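Local atomic coordinates of HIT family hydrolase (Legionella pneumophila subsp. pneumophila, PDB entry 6D6J), a protein that binds zinc and probably acts as a hydrolase of the histidine triad family, whose members typically act at the alpha-phosphate of nucleotide substrates. Residues M87-V92 with L108-G113. Residues are numbered along the deposited sequence; the frame is centred on the assembly and turned at random.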
ATOM      1  N   MET B  87     -11.997 -13.577  -2.773  1.00  9.13           N
ATOM      2  CA  MET B  87     -11.004 -14.094  -3.703  1.00  9.06           C
ATOM      3  C   MET B  87      -9.639 -13.480  -3.440  1.00  8.29           C
ATOM      4  O   MET B  87      -8.627 -14.176  -3.518  1.00  9.87           O
ATOM      5  CB  MET B  87     -11.435 -13.827  -5.141  1.00 11.16           C
ATOM      6  CG  MET B  87     -12.654 -14.627  -5.559  1.00 15.01           C
ATOM      7  SD  MET B  87     -12.367 -16.405  -5.607  1.00 19.07           S
ATOM      8  CE  MET B  87     -11.353 -16.496  -7.084  1.00 21.19           C
ATOM      9  N   GLY B  88      -9.595 -12.186  -3.139  1.00  7.06           N
ATOM     10  CA  GLY B  88      -8.350 -11.494  -2.859  1.00  6.33           C
ATOM     11  C   GLY B  88      -8.095 -10.349  -3.814  1.00  5.72           C
ATOM     12  O   GLY B  88      -8.710 -10.246  -4.883  1.00  6.57           O
ATOM     13  N   TYR B  89      -7.172  -9.474  -3.435  1.00  4.81           N
ATOM     14  CA  TYR B  89      -6.977  -8.211  -4.142  1.00  4.57           C
ATOM     15  C   TYR B  89      -5.606  -7.660  -3.778  1.00  3.75           C
ATOM     16  O   TYR B  89      -4.924  -8.182  -2.887  1.00  4.79           O
ATOM     17  CB  TYR B  89      -8.094  -7.208  -3.820  1.00  5.23           C
ATOM     18  CG  TYR B  89      -8.178  -6.858  -2.353  1.00  4.39           C
ATOM     19  CD1 TYR B  89      -8.979  -7.596  -1.477  1.00  5.11           C
ATOM     20  CD2 TYR B  89      -7.433  -5.808  -1.828  1.00  5.00           C
ATOM     21  CE1 TYR B  89      -9.047  -7.274  -0.116  1.00  5.71           C
ATOM     22  CE2 TYR B  89      -7.504  -5.477  -0.497  1.00  4.93           C
ATOM     23  CZ  TYR B  89      -8.309  -6.197   0.351  1.00  4.97           C
ATOM     24  OH  TYR B  89      -8.347  -5.837   1.674  1.00  6.37           O
ATOM     25  N   ARG B  90      -5.211  -6.598  -4.475  1.00  3.81           N
ATOM     26  CA  ARG B  90      -3.925  -5.960  -4.254  1.00  4.19           C
ATOM     27  C   ARG B  90      -4.114  -4.479  -3.968  1.00  4.03           C
ATOM     28  O   ARG B  90      -4.984  -3.818  -4.560  1.00  5.20           O
ATOM     29  CB  ARG B  90      -3.033  -6.155  -5.482  1.00  4.41           C
ATOM     30  CG  ARG B  90      -1.658  -5.465  -5.394  1.00  4.43           C
ATOM     31  CD  ARG B  90      -0.705  -6.016  -6.443  1.00  5.26           C
ATOM     32  NE  ARG B  90      -0.382  -7.409  -6.142  1.00  5.17           N
ATOM     33  CZ  ARG B  90       0.046  -8.309  -7.027  1.00  5.15           C
ATOM     34  NH1 ARG B  90       0.206  -7.985  -8.317  1.00  5.61           N
ATOM     35  NH2 ARG B  90       0.280  -9.551  -6.610  1.00  6.20           N
ATOM     36  N   LEU B  91      -3.291  -3.958  -3.057  1.00  4.30           N
ATOM     37  CA  LEU B  91      -3.256  -2.538  -2.705  1.00  3.80           C
ATOM     38  C   LEU B  91      -1.891  -1.977  -3.086  1.00  3.88           C
ATOM     39  O   LEU B  91      -0.861  -2.590  -2.766  1.00  4.74           O
ATOM     40  CB  LEU B  91      -3.473  -2.369  -1.198  1.00  4.04           C
ATOM     41  CG  LEU B  91      -4.828  -2.846  -0.657  1.00  4.61           C
ATOM     42  CD1 LEU B  91      -4.844  -2.808   0.852  1.00  5.64           C
ATOM     43  CD2 LEU B  91      -5.962  -2.021  -1.221  1.00  6.05           C
ATOM     44  N   VAL B  92      -1.869  -0.831  -3.772  1.00  3.95           N
ATOM     45  CA  VAL B  92      -0.611  -0.270  -4.274  1.00  3.90           C
ATOM     46  C   VAL B  92      -0.563   1.230  -4.010  1.00  3.97           C
ATOM     47  O   VAL B  92      -1.483   1.960  -4.403  1.00  4.37           O
ATOM     48  CB  VAL B  92      -0.450  -0.509  -5.792  1.00  4.90           C
ATOM     49  CG1 VAL B  92       0.895   0.030  -6.270  1.00  5.80           C
ATOM     50  CG2 VAL B  92      -0.595  -1.990  -6.132  1.00  5.84           C
ATOM     51  N   LEU B 108      -4.351   5.499  -3.001  1.00  4.81           N
ATOM     52  CA  LEU B 108      -4.156   4.064  -2.844  1.00  4.22           C
ATOM     53  C   LEU B 108      -4.960   3.347  -3.926  1.00  4.10           C
ATOM     54  O   LEU B 108      -6.177   3.558  -4.046  1.00  5.17           O
ATOM     55  CB  LEU B 108      -4.633   3.631  -1.459  1.00  4.54           C
ATOM     56  CG  LEU B 108      -4.478   2.151  -1.100  1.00  4.82           C
ATOM     57  CD1 LEU B 108      -3.030   1.721  -1.277  1.00  5.86           C
ATOM     58  CD2 LEU B 108      -4.891   1.959   0.354  1.00  6.40           C
ATOM     59  N   HIS B 109      -4.286   2.499  -4.709  1.00  4.01           N
ATOM     60  CA  HIS B 109      -4.969   1.684  -5.705  1.00  4.01           C
ATOM     61  C   HIS B 109      -5.486   0.410  -5.061  1.00  3.87           C
ATOM     62  O   HIS B 109      -4.759  -0.256  -4.315  1.00  4.97           O
ATOM     63  CB  HIS B 109      -4.001   1.234  -6.797  1.00  4.88           C
ATOM     64  CG  HIS B 109      -3.414   2.335  -7.604  1.00  4.95           C
ATOM     65  ND1 HIS B 109      -3.982   2.778  -8.783  1.00  5.73           N
ATOM     66  CD2 HIS B 109      -2.277   3.047  -7.433  1.00  6.31           C
ATOM     67  CE1 HIS B 109      -3.237   3.750  -9.277  1.00  6.19           C
ATOM     68  NE2 HIS B 109      -2.185   3.914  -8.490  1.00  6.26           N
ATOM     69  N   LEU B 110      -6.731   0.056  -5.379  1.00  4.22           N
ATOM     70  CA  LEU B 110      -7.341  -1.201  -4.960  1.00  4.26           C
ATOM     71  C   LEU B 110      -7.719  -1.950  -6.232  1.00  4.64           C
ATOM     72  O   LEU B 110      -8.583  -1.490  -6.990  1.00  4.76           O
ATOM     73  CB  LEU B 110      -8.566  -0.918  -4.091  1.00  4.86           C
ATOM     74  CG  LEU B 110      -9.580  -2.045  -3.863  1.00  5.23           C
ATOM     75  CD1 LEU B 110      -8.955  -3.310  -3.317  1.00  6.36           C
ATOM     76  CD2 LEU B 110     -10.679  -1.543  -2.941  1.00  6.42           C
ATOM     77  N   LEU B 111      -7.057  -3.077  -6.483  1.00  4.50           N
ATOM     78  CA  LEU B 111      -7.230  -3.837  -7.724  1.00  4.36           C
ATOM     79  C   LEU B 111      -7.713  -5.241  -7.400  1.00  4.24           C
ATOM     80  O   LEU B 111      -7.111  -5.931  -6.569  1.00  4.61           O
ATOM     81  CB  LEU B 111      -5.895  -3.966  -8.470  1.00  5.58           C
ATOM     82  CG  LEU B 111      -5.199  -2.657  -8.839  1.00  7.02           C
ATOM     83  CD1 LEU B 111      -4.017  -2.384  -7.920  1.00  8.23           C
ATOM     84  CD2 LEU B 111      -4.756  -2.672 -10.307  1.00  9.54           C
ATOM     85  N   GLY B 112      -8.779  -5.677  -8.063  1.00  4.69           N
ATOM     86  CA  GLY B 112      -9.237  -7.038  -7.872  1.00  5.63           C
ATOM     87  C   GLY B 112     -10.099  -7.512  -9.014  1.00  4.67           C
ATOM     88  O   GLY B 112     -10.209  -6.858 -10.057  1.00  5.76           O
ATOM     89  N   GLY B 113     -10.702  -8.686  -8.814  1.00  5.61           N
ATOM     90  CA  GLY B 113     -11.576  -9.278  -9.802  1.00  5.92           C
ATOM     91  C   GLY B 113     -10.884 -10.230 -10.738  1.00  6.76           C
ATOM     92  O   GLY B 113     -11.533 -10.769 -11.635  1.00  7.76           O
TER
HETATM   93  O   HOH W   1     -11.024  -9.675  -6.253  1.00  9.49           O
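Arg90 and Val92 pair with Leu111 and His109 as the hydrogen-bonded pairs of two antiparallel strands, 89-92 and 108-112, their axes 4.7 Å apart, in the sheet of the HIT fold. Each pair exchanges two backbone bonds; Arg90 N reaches Leu111 O at 2.9 Å. Strand 108-112 carries the end of the predicted histidine triad motif, and strand 44-50 flanks it on its other edge. Strand 89-92 pairs with a strand of the second subunit, continuing the sheet across the dimer. Tyr89, Leu91 and Leu108 pack on helix 62-81; Leu110, on the same face, also touches Leu46 and Ile48. Leu110 CD1, placed by a chi1 of 163° that sets CG opposite the backbone N, lies 3.3 Å from Tyr89 CD2, oblique to the ring, and the same methyl is 3.9 Å from Leu91 CD2. On the face of Arg90, Val92, His109 and Leu111, Val92 CG2 packs on Leu111 CD1. The Arg90 guanidinium turns from strand 108-112 to bond Thr117 O and, in the second subunit, Asn94 OD1, Gly99 O and Pro120 O. His109 ND1 is hydrogen-bonded to His45 NE2, and its ring meets that of His107, the predicted nucleophile. Val92 O accepts a hydrogen bond from His109 N at 2.9 Å and lies in the imidazole plane at its edge, 3.3 Å from His109 CD2.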